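Local structure of N-acetylglucosamine-6-phosphate deacetylase (Mycobacterium smegmatis, 6FV4) at residues V382-V385 with E390-V393; A55-G60 with V392-A397; G139-T144 with P160-R165. The protein probably removes the acetyl group from N-acetylglucosamine-6-phosphate, as a metal-dependent hydrolase of the NagA family. The protein carries 1 engineered substitution. All coordinates share one frame; numbering follows the deposited sequence.

After strand 16-21, the chain comes back beside it at 55-60, which carries the edge strand 57-58 of a small four-stranded sheet. Its partner comes 332 residues later, so contact 2 closes a loop that holds most of the chain. Contact 3 is nested inside that loop. It closes a short one, from just after the metal ligand Glu-138 to helix 160-170. Contact 1 follows near the C terminus, where it closes the short hairpin of strands 382-387 and 390-391. It shares Val-392 and Val-393 with contact 2, and Ala-384 touches Pro-395. Contact 3 lies about 38 Å from contact 1, centre to centre.

Contact 1: residues V382-V385 with E390-V393; sequences VTAV and EWVV
At a beta hairpin, Val-385 pairs with Val-393, just past the corner that the chain turns at Val-392. A classic beta bulge sets both Val-392 and Val-393 opposite Val-385. The hairpin joins strands 382-387 and 390-391.

Val-385 and Val-393 form an antiparallel hydrogen-bonded pair. Val-385 N gives a nearly straight bond to Val-393 O, 2.6 Å long at 169°. In return, Val-393 N reaches Val-385 O at 3.1 Å, on a lone pair in the carbonyl plane. A weak bond from Val-392 N also ends on Val-385 O, as expected at a bulge.

Val-385 CB and Val-393 CB meet at 4.0 Å on one face of the strands. With CG1 anti to the backbone N (chi1 168°), Val-393 brings this methyl to 3.8 Å from both Thr-383 O and Ala-384 CA. Val-385 and Val-392 lie side by side, pointing the same way. Around them, Val-393 also touches Ala-98 of helix 86-98, and Ala-384 packs on Val-375 of strand 373-376.

The indole of Trp-391 meets the other strand at two places. Its CZ3 lies 3.8 Å from Ala-384 CB, which approaches the ring obliquely. Val-385 O lies at the ring edge, near the indole plane, 3.5 Å from Trp-391 CE3.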
ATOM      1  N   VAL B 382      30.225  -0.262   5.818  1.00 34.36           N
ATOM      2  CA  VAL B 382      30.781  -1.356   6.607  1.00 31.02           C
ATOM      3  C   VAL B 382      32.263  -1.124   6.840  1.00 34.25           C
ATOM      4  O   VAL B 382      33.041  -0.960   5.892  1.00 33.12           O
ATOM      5  CB  VAL B 382      30.570  -2.702   5.902  1.00 32.01           C
ATOM      6  CG1 VAL B 382      31.338  -3.806   6.649  1.00 30.02           C
ATOM      7  CG2 VAL B 382      29.097  -3.032   5.797  1.00 34.22           C
ATOM      8  N   THR B 383      32.667  -1.138   8.109  1.00 28.82           N
ATOM      9  CA  THR B 383      34.071  -1.038   8.475  1.00 30.80           C
ATOM     10  C   THR B 383      34.601  -2.306   9.129  1.00 32.77           C
ATOM     11  O   THR B 383      35.820  -2.499   9.172  1.00 35.65           O
ATOM     12  CB  THR B 383      34.291   0.150   9.424  1.00 33.51           C
ATOM     13  OG1 THR B 383      33.450  -0.005  10.571  1.00 32.76           O
ATOM     14  CG2 THR B 383      33.925   1.470   8.728  1.00 38.46           C
ATOM     15  N   ALA B 384      33.720  -3.174   9.620  1.00 33.87           N
ATOM     16  CA  ALA B 384      34.139  -4.441  10.204  1.00 33.47           C
ATOM     17  C   ALA B 384      32.963  -5.404  10.181  1.00 29.32           C
ATOM     18  O   ALA B 384      31.806  -4.979  10.186  1.00 30.02           O
ATOM     19  CB  ALA B 384      34.654  -4.248  11.632  1.00 32.58           C
ATOM     20  N   VAL B 385      33.270  -6.709  10.158  1.00 29.45           N
ATOM     21  CA  VAL B 385      32.273  -7.772  10.076  1.00 27.07           C
ATOM     22  C   VAL B 385      32.708  -8.904  10.990  1.00 33.08           C
ATOM     23  O   VAL B 385      33.820  -9.429  10.851  1.00 29.84           O
ATOM     24  CB  VAL B 385      32.095  -8.322   8.647  1.00 31.17           C
ATOM     25  CG1 VAL B 385      31.058  -9.451   8.645  1.00 27.72           C
ATOM     26  CG2 VAL B 385      31.688  -7.225   7.678  1.00 32.56           C
ATOM     27  N   GLU B 390      34.223 -14.296  15.288  1.00 32.65           N
ATOM     28  CA  GLU B 390      35.531 -13.972  14.734  1.00 34.47           C
ATOM     29  C   GLU B 390      35.390 -12.915  13.650  1.00 31.66           C
ATOM     30  O   GLU B 390      34.389 -12.862  12.938  1.00 29.48           O
ATOM     31  CB  GLU B 390      36.211 -15.216  14.175  1.00 38.57           C
ATOM     32  CG  GLU B 390      36.383 -16.273  15.247  1.00 41.95           C
ATOM     33  CD  GLU B 390      36.964 -17.553  14.723  1.00 54.62           C
ATOM     34  OE1 GLU B 390      37.730 -17.504  13.732  1.00 61.54           O
ATOM     35  OE2 GLU B 390      36.660 -18.615  15.311  1.00 62.86           O
ATOM     36  N   TRP B 391      36.402 -12.065  13.534  1.00 34.83           N
ATOM     37  CA  TRP B 391      36.360 -11.016  12.524  1.00 36.47           C
ATOM     38  C   TRP B 391      36.554 -11.636  11.142  1.00 36.14           C
ATOM     39  O   TRP B 391      37.621 -12.184  10.843  1.00 39.16           O
ATOM     40  CB  TRP B 391      37.423  -9.964  12.820  1.00 33.87           C
ATOM     41  CG  TRP B 391      37.193  -9.247  14.110  1.00 33.54           C
ATOM     42  CD1 TRP B 391      37.938  -9.339  15.256  1.00 36.86           C
ATOM     43  CD2 TRP B 391      36.133  -8.329  14.392  1.00 35.06           C
ATOM     44  NE1 TRP B 391      37.406  -8.525  16.233  1.00 35.84           N
ATOM     45  CE2 TRP B 391      36.298  -7.894  15.725  1.00 36.79           C
ATOM     46  CE3 TRP B 391      35.063  -7.824  13.642  1.00 33.11           C
ATOM     47  CZ2 TRP B 391      35.434  -6.983  16.320  1.00 35.82           C
ATOM     48  CZ3 TRP B 391      34.195  -6.922  14.245  1.00 31.42           C
ATOM     49  CH2 TRP B 391      34.389  -6.512  15.569  1.00 33.60           C
ATOM     50  N   VAL B 392      35.506 -11.598  10.317  1.00 33.16           N
ATOM     51  CA  VAL B 392      35.679 -11.780   8.875  1.00 33.91           C
ATOM     52  C   VAL B 392      36.443 -10.595   8.302  1.00 39.81           C
ATOM     53  O   VAL B 392      37.497 -10.753   7.674  1.00 37.79           O
ATOM     54  CB  VAL B 392      34.314 -11.943   8.177  1.00 34.59           C
ATOM     55  CG1 VAL B 392      34.485 -11.948   6.657  1.00 35.80           C
ATOM     56  CG2 VAL B 392      33.607 -13.197   8.639  1.00 37.84           C
ATOM     57  N   VAL B 393      35.899  -9.389   8.517  1.00 38.76           N
ATOM     58  CA  VAL B 393      36.547  -8.107   8.249  1.00 37.21           C
ATOM     59  C   VAL B 393      36.784  -7.442   9.600  1.00 36.06           C
ATOM     60  O   VAL B 393      35.833  -7.070  10.294  1.00 35.15           O
ATOM     61  CB  VAL B 393      35.692  -7.219   7.334  1.00 37.26           C
ATOM     62  CG1 VAL B 393      36.227  -5.776   7.284  1.00 35.05           C
ATOM     63  CG2 VAL B 393      35.629  -7.825   5.932  1.00 35.79           C
TER

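Contact 2: residues A55-G60 with V392-A397; sequences ADRNLG and VVTPGA
Arg-57 and Pro-395 make the close part of this surface contact, their side chains coming from opposite directions. The proline ring lies against the end of the arginine. Pro-395 CG is 3.7 Å from Arg-57 CD and equally far from Arg-57 NH1. Pro-395 CD sits over one face of the guanidinium, displaced toward its rim. The arginine leaves the backbone extended, with CG anti to N (chi1 -171°), and then bends at chi3 (-57°). The bend brings both CD and the guanidinium to the proline ring. Leu-59 adds a second apolar touch, crossing the proline at about a right angle. Its CD2 comes within 3.9 Å of Pro-395 CG.

The polar part is looser and relies on water. Arg-57 NH2 stays 3.9 Å from Thr-394 OG1, too far for a direct bond. One water joins the two segments instead. It accepts a weak bond from Arg-57 NH1 and gives one to Pro-395 O at 2.7 Å. It also bonds Thr-394 OG1, so three groups hold it.

The proline stands in a local turn of its own segment. Thr-394 to Ala-397 form a type II beta turn, closed by Ala-397 N bonding to Thr-394 O at 2.9 Å.

Segment 55-60 runs along strand 16-21, bonding to Leu-18 and Thr-20, with Arg-57 on Leu-19. Segment 392-397 packs on strand 382-387 through Pro-395 on Ala-384, and the chain before the turn lies against helix 86-98. The contact thus brings the edge of the four-stranded sheet against the C-terminal loop.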
ATOM      1  N   ALA B  55      36.828  -2.349  27.959  1.00 55.53           N
ATOM      2  CA  ALA B  55      36.507  -3.051  26.727  1.00 52.81           C
ATOM      3  C   ALA B  55      37.768  -3.545  26.026  1.00 48.67           C
ATOM      4  O   ALA B  55      38.825  -2.911  26.068  1.00 51.02           O
ATOM      5  CB  ALA B  55      35.713  -2.141  25.790  1.00 47.77           C
ATOM      6  N   ASP B  56      37.643  -4.704  25.371  1.00 45.91           N
ATOM      7  CA  ASP B  56      38.746  -5.205  24.562  1.00 47.90           C
ATOM      8  C   ASP B  56      38.865  -4.432  23.256  1.00 44.46           C
ATOM      9  O   ASP B  56      39.972  -4.271  22.730  1.00 46.08           O
ATOM     10  CB  ASP B  56      38.570  -6.702  24.282  1.00 43.92           C
ATOM     11  CG  ASP B  56      38.515  -7.539  25.560  1.00 48.26           C
ATOM     12  OD1 ASP B  56      39.506  -8.231  25.865  1.00 55.71           O
ATOM     13  OD2 ASP B  56      37.482  -7.504  26.261  1.00 48.12           O
ATOM     14  N   ARG B  57      37.750  -3.957  22.710  1.00 41.40           N
ATOM     15  CA  ARG B  57      37.814  -3.067  21.557  1.00 41.46           C
ATOM     16  C   ARG B  57      36.675  -2.066  21.639  1.00 43.66           C
ATOM     17  O   ARG B  57      35.500  -2.447  21.705  1.00 44.08           O
ATOM     18  CB  ARG B  57      37.758  -3.844  20.245  1.00 44.97           C
ATOM     19  CG  ARG B  57      38.047  -2.968  19.034  1.00 43.75           C
ATOM     20  CD  ARG B  57      37.730  -3.701  17.761  1.00 47.52           C
ATOM     21  NE  ARG B  57      38.476  -4.951  17.663  1.00 48.04           N
ATOM     22  CZ  ARG B  57      39.592  -5.089  16.959  1.00 46.06           C
ATOM     23  NH1 ARG B  57      40.072  -4.043  16.299  1.00 44.88           N
ATOM     24  NH2 ARG B  57      40.217  -6.264  16.908  1.00 41.22           N
ATOM     25  N   ASN B  58      37.022  -0.790  21.650  1.00 44.24           N
ATOM     26  CA  ASN B  58      36.035   0.268  21.555  1.00 42.58           C
ATOM     27  C   ASN B  58      35.902   0.631  20.086  1.00 40.57           C
ATOM     28  O   ASN B  58      36.867   1.080  19.465  1.00 39.61           O
ATOM     29  CB  ASN B  58      36.439   1.475  22.398  1.00 43.22           C
ATOM     30  CG  ASN B  58      35.356   2.536  22.454  1.00 48.93           C
ATOM     31  OD1 ASN B  58      34.255   2.365  21.909  1.00 47.99           O
ATOM     32  ND2 ASN B  58      35.650   3.636  23.140  1.00 54.41           N
ATOM     33  N   LEU B  59      34.714   0.418  19.530  1.00 40.46           N
ATOM     34  CA  LEU B  59      34.506   0.750  18.129  1.00 38.94           C
ATOM     35  C   LEU B  59      34.285   2.239  17.918  1.00 41.75           C
ATOM     36  O   LEU B  59      34.260   2.691  16.769  1.00 42.56           O
ATOM     37  CB  LEU B  59      33.339  -0.069  17.586  1.00 36.53           C
ATOM     38  CG  LEU B  59      33.678  -1.564  17.643  1.00 39.36           C
ATOM     39  CD1 LEU B  59      32.435  -2.436  17.524  1.00 37.75           C
ATOM     40  CD2 LEU B  59      34.705  -1.919  16.574  1.00 36.18           C
ATOM     41  N   GLY B  60      34.141   3.005  18.995  1.00 41.03           N
ATOM     42  CA  GLY B  60      34.063   4.449  18.869  1.00 43.22           C
ATOM     43  C   GLY B  60      32.732   4.902  18.311  1.00 45.42           C
ATOM     44  O   GLY B  60      31.668   4.400  18.689  1.00 41.87           O
ATOM     45  N   VAL B 392      35.506 -11.598  10.317  1.00 33.16           N
ATOM     46  CA  VAL B 392      35.679 -11.780   8.875  1.00 33.91           C
ATOM     47  C   VAL B 392      36.443 -10.595   8.302  1.00 39.81           C
ATOM     48  O   VAL B 392      37.497 -10.753   7.674  1.00 37.79           O
ATOM     49  CB  VAL B 392      34.314 -11.943   8.177  1.00 34.59           C
ATOM     50  CG1 VAL B 392      34.485 -11.948   6.657  1.00 35.80           C
ATOM     51  CG2 VAL B 392      33.607 -13.197   8.639  1.00 37.84           C
ATOM     52  N   VAL B 393      35.899  -9.389   8.517  1.00 38.76           N
ATOM     53  CA  VAL B 393      36.547  -8.107   8.249  1.00 37.21           C
ATOM     54  C   VAL B 393      36.784  -7.442   9.600  1.00 36.06           C
ATOM     55  O   VAL B 393      35.833  -7.070  10.294  1.00 35.15           O
ATOM     56  CB  VAL B 393      35.692  -7.219   7.334  1.00 37.26           C
ATOM     57  CG1 VAL B 393      36.227  -5.776   7.284  1.00 35.05           C
ATOM     58  CG2 VAL B 393      35.629  -7.825   5.932  1.00 35.79           C
ATOM     59  N   THR B 394      38.044  -7.338   9.996  1.00 41.73           N
ATOM     60  CA  THR B 394      38.402  -6.693  11.250  1.00 39.95           C
ATOM     61  C   THR B 394      38.416  -5.173  11.061  1.00 39.47           C
ATOM     62  O   THR B 394      38.686  -4.690   9.953  1.00 36.74           O
ATOM     63  CB  THR B 394      39.767  -7.202  11.720  1.00 41.09           C
ATOM     64  OG1 THR B 394      40.013  -6.803  13.075  1.00 41.84           O
ATOM     65  CG2 THR B 394      40.879  -6.686  10.823  1.00 44.36           C
ATOM     66  N   PRO B 395      38.078  -4.405  12.106  1.00 40.40           N
ATOM     67  CA  PRO B 395      37.979  -2.942  11.951  1.00 39.41           C
ATOM     68  C   PRO B 395      39.244  -2.354  11.341  1.00 42.57           C
ATOM     69  O   PRO B 395      40.361  -2.643  11.782  1.00 38.22           O
ATOM     70  CB  PRO B 395      37.754  -2.443  13.388  1.00 39.24           C
ATOM     71  CG  PRO B 395      37.145  -3.594  14.103  1.00 42.76           C
ATOM     72  CD  PRO B 395      37.717  -4.842  13.472  1.00 38.15           C
ATOM     73  N   GLY B 396      39.059  -1.544  10.286  1.00 38.71           N
ATOM     74  CA  GLY B 396      40.148  -0.979   9.519  1.00 40.57           C
ATOM     75  C   GLY B 396      40.477  -1.698   8.216  1.00 42.44           C
ATOM     76  O   GLY B 396      41.055  -1.076   7.313  1.00 40.66           O
ATOM     77  N   ALA B 397      40.119  -2.977   8.087  1.00 45.39           N
ATOM     78  CA  ALA B 397      40.570  -3.811   6.975  1.00 44.63           C
ATOM     79  C   ALA B 397      39.628  -3.816   5.770  1.00 46.84           C
ATOM     80  O   ALA B 397      39.913  -4.508   4.789  1.00 49.72           O
ATOM     81  CB  ALA B 397      40.788  -5.252   7.461  1.00 44.51           C
TER
HETATM   82  O   HOH W   1      41.148  -4.437  13.585  1.00 39.97           O

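Contact 3: residues G139-T144 with P160-R165; sequences GPWLST and PGEIGR
Trp-141 points its indole from the loop after strand 134-138 at Glu-162 and Ile-163 on helix 160-170. Its CB is directed toward the helix. CG lies anti to the carbonyl carbon (chi1 -53°), which sends the indole on to the helix. From there the ring divides its contacts between its faces, its edge and its N-H.

On the pyrrole side, Trp-141 NE1 donates to a water at 3.0 Å. The same water donates to Glu-162 OE1 at 2.8 Å, so it bridges the indole and the carboxylate. The carboxylate is turned 80° from the ring plane, and its OE2 forms a salt bridge with Arg-156.

Further along the benzene ring, Trp-141 CZ2 meets Glu-162 CG at 4.1 Å. This methylene lies at the ring edge, near its plane. Pro-140 CD covers one face over its centre, 3.6 Å above the plane. The peptide bond before Pro-140 is cis, and Trp-141 is itself the centre of an inverse gamma turn, closed by Leu-142 N bonding to Pro-140 O. The loop leaves the C-terminal end of a strand of the (beta/alpha)8 barrel known from amidohydrolases, next to Glu-138, which binds both the zinc and the cadmium ion. The Trp-141 side chain is about 13 Å from the cadmium ion.

Val-177 and Ile-179 of strand 174-179 also touch the indole. Over the face opposite Pro-140 comes Ile-163. Its CG1 makes a CH-pi contact, 3.9 Å from the centroid of the Trp-141 six-membered ring. It is displaced toward the ring rim and lies nearest the far tip, 3.6 Å from Trp-141 CH2.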
ATOM      1  N   GLY B 139      12.678 -21.292  -9.457  1.00 31.73           N
ATOM      2  CA  GLY B 139      12.495 -22.064 -10.660  1.00 30.77           C
ATOM      3  C   GLY B 139      12.674 -23.538 -10.343  1.00 29.35           C
ATOM      4  O   GLY B 139      13.297 -23.905  -9.343  1.00 28.35           O
ATOM      5  N   PRO B 140      12.157 -24.415 -11.203  1.00 29.13           N
ATOM      6  CA  PRO B 140      11.600 -24.165 -12.537  1.00 31.16           C
ATOM      7  C   PRO B 140      10.080 -24.021 -12.604  1.00 30.39           C
ATOM      8  O   PRO B 140       9.530 -23.892 -13.697  1.00 32.72           O
ATOM      9  CB  PRO B 140      12.021 -25.423 -13.299  1.00 33.95           C
ATOM     10  CG  PRO B 140      11.867 -26.490 -12.259  1.00 29.47           C
ATOM     11  CD  PRO B 140      12.251 -25.864 -10.929  1.00 30.47           C
ATOM     12  N   TRP B 141       9.402 -24.054 -11.465  1.00 29.36           N
ATOM     13  CA  TRP B 141       7.940 -24.068 -11.462  1.00 28.56           C
ATOM     14  C   TRP B 141       7.357 -22.657 -11.476  1.00 31.72           C
ATOM     15  O   TRP B 141       6.488 -22.264 -10.680  1.00 30.31           O
ATOM     16  CB  TRP B 141       7.475 -24.896 -10.278  1.00 28.80           C
ATOM     17  CG  TRP B 141       8.174 -26.231 -10.354  1.00 28.62           C
ATOM     18  CD1 TRP B 141       8.105 -27.120 -11.384  1.00 32.19           C
ATOM     19  CD2 TRP B 141       9.077 -26.798  -9.397  1.00 28.47           C
ATOM     20  NE1 TRP B 141       8.884 -28.218 -11.122  1.00 31.88           N
ATOM     21  CE2 TRP B 141       9.495 -28.049  -9.909  1.00 31.12           C
ATOM     22  CE3 TRP B 141       9.567 -26.379  -8.155  1.00 26.73           C
ATOM     23  CZ2 TRP B 141      10.381 -28.875  -9.228  1.00 30.68           C
ATOM     24  CZ3 TRP B 141      10.438 -27.193  -7.477  1.00 31.30           C
ATOM     25  CH2 TRP B 141      10.841 -28.442  -8.014  1.00 32.13           C
ATOM     26  N   LEU B 142       7.858 -21.894 -12.442  1.00 30.97           N
ATOM     27  CA  LEU B 142       7.530 -20.494 -12.675  1.00 32.18           C
ATOM     28  C   LEU B 142       6.685 -20.346 -13.937  1.00 35.15           C
ATOM     29  O   LEU B 142       6.521 -21.283 -14.726  1.00 32.08           O
ATOM     30  CB  LEU B 142       8.808 -19.662 -12.793  1.00 31.41           C
ATOM     31  CG  LEU B 142       9.876 -19.900 -11.728  1.00 27.15           C
ATOM     32  CD1 LEU B 142      11.042 -18.955 -11.930  1.00 27.56           C
ATOM     33  CD2 LEU B 142       9.293 -19.760 -10.321  1.00 27.36           C
ATOM     34  N   SER B 143       6.134 -19.144 -14.118  1.00 34.72           N
ATOM     35  CA  SER B 143       5.308 -18.878 -15.290  1.00 34.42           C
ATOM     36  C   SER B 143       5.202 -17.391 -15.591  1.00 37.44           C
ATOM     37  O   SER B 143       4.117 -16.816 -15.494  1.00 37.84           O
ATOM     38  CB  SER B 143       3.906 -19.456 -15.099  1.00 35.97           C
ATOM     39  OG  SER B 143       3.258 -19.608 -16.351  1.00 42.22           O
ATOM     40  N   THR B 144       6.310 -16.752 -15.950  1.00 38.98           N
ATOM     41  CA  THR B 144       6.210 -15.403 -16.486  1.00 38.87           C
ATOM     42  C   THR B 144       7.254 -15.220 -17.576  1.00 40.06           C
ATOM     43  O   THR B 144       8.307 -15.874 -17.578  1.00 39.90           O
ATOM     44  CB  THR B 144       6.365 -14.314 -15.404  1.00 37.32           C
ATOM     45  OG1 THR B 144       6.023 -13.045 -15.967  1.00 37.40           O
ATOM     46  CG2 THR B 144       7.796 -14.239 -14.890  1.00 38.85           C
ATOM     47  N   PRO B 160       4.902 -33.596  -8.483  1.00 34.72           N
ATOM     48  CA  PRO B 160       5.295 -33.960  -7.116  1.00 36.01           C
ATOM     49  C   PRO B 160       6.435 -34.971  -7.060  1.00 38.58           C
ATOM     50  O   PRO B 160       7.219 -34.943  -6.104  1.00 38.65           O
ATOM     51  CB  PRO B 160       3.995 -34.507  -6.503  1.00 37.28           C
ATOM     52  CG  PRO B 160       3.061 -34.717  -7.632  1.00 37.65           C
ATOM     53  CD  PRO B 160       3.460 -33.788  -8.719  1.00 40.73           C
ATOM     54  N   GLY B 161       6.560 -35.846  -8.060  1.00 34.42           N
ATOM     55  CA  GLY B 161       7.713 -36.734  -8.116  1.00 40.76           C
ATOM     56  C   GLY B 161       9.031 -35.983  -8.199  1.00 38.82           C
ATOM     57  O   GLY B 161       9.954 -36.241  -7.423  1.00 37.68           O
ATOM     58  N   GLU B 162       9.136 -35.026  -9.128  1.00 37.71           N
ATOM     59  CA  GLU B 162      10.379 -34.262  -9.223  1.00 40.16           C
ATOM     60  C   GLU B 162      10.628 -33.426  -7.970  1.00 34.91           C
ATOM     61  O   GLU B 162      11.781 -33.247  -7.563  1.00 35.92           O
ATOM     62  CB  GLU B 162      10.383 -33.359 -10.457  1.00 34.70           C
ATOM     63  CG  GLU B 162      11.661 -32.550 -10.528  1.00 34.95           C
ATOM     64  CD  GLU B 162      11.851 -31.838 -11.832  1.00 38.77           C
ATOM     65  OE1 GLU B 162      10.959 -31.957 -12.694  1.00 46.35           O
ATOM     66  OE2 GLU B 162      12.892 -31.158 -11.992  1.00 38.67           O
ATOM     67  N   ILE B 163       9.572 -32.923  -7.336  1.00 37.57           N
ATOM     68  CA  ILE B 163       9.760 -32.150  -6.111  1.00 37.58           C
ATOM     69  C   ILE B 163      10.337 -33.036  -5.010  1.00 31.65           C
ATOM     70  O   ILE B 163      11.322 -32.681  -4.349  1.00 31.81           O
ATOM     71  CB  ILE B 163       8.435 -31.479  -5.695  1.00 32.07           C
ATOM     72  CG1 ILE B 163       8.076 -30.383  -6.697  1.00 34.83           C
ATOM     73  CG2 ILE B 163       8.541 -30.910  -4.300  1.00 33.09           C
ATOM     74  CD1 ILE B 163       6.844 -29.569  -6.324  1.00 33.53           C
ATOM     75  N   GLY B 164       9.759 -34.216  -4.820  1.00 34.84           N
ATOM     76  CA  GLY B 164      10.312 -35.141  -3.839  1.00 37.12           C
ATOM     77  C   GLY B 164      11.754 -35.523  -4.134  1.00 37.54           C
ATOM     78  O   GLY B 164      12.594 -35.565  -3.228  1.00 35.77           O
ATOM     79  N   ARG B 165      12.069 -35.772  -5.410  1.00 34.44           N
ATOM     80  CA  ARG B 165      13.438 -36.120  -5.792  1.00 35.25           C
ATOM     81  C   ARG B 165      14.405 -34.976  -5.517  1.00 34.99           C
ATOM     82  O   ARG B 165      15.528 -35.201  -5.048  1.00 27.57           O
ATOM     83  CB  ARG B 165      13.482 -36.504  -7.266  1.00 34.24           C
ATOM     84  CG  ARG B 165      12.770 -37.810  -7.577  1.00 39.74           C
ATOM     85  CD  ARG B 165      13.089 -38.249  -8.977  1.00 34.75           C
ATOM     86  NE  ARG B 165      12.538 -37.353  -9.989  1.00 37.11           N
ATOM     87  CZ  ARG B 165      11.351 -37.519 -10.560  1.00 39.08           C
ATOM     88  NH1 ARG B 165      10.584 -38.539 -10.200  1.00 41.33           N
ATOM     89  NH2 ARG B 165      10.923 -36.660 -11.476  1.00 39.88           N
TER
HETATM   90  O   HOH W   2       8.388 -30.940 -12.325  1.00 39.67           O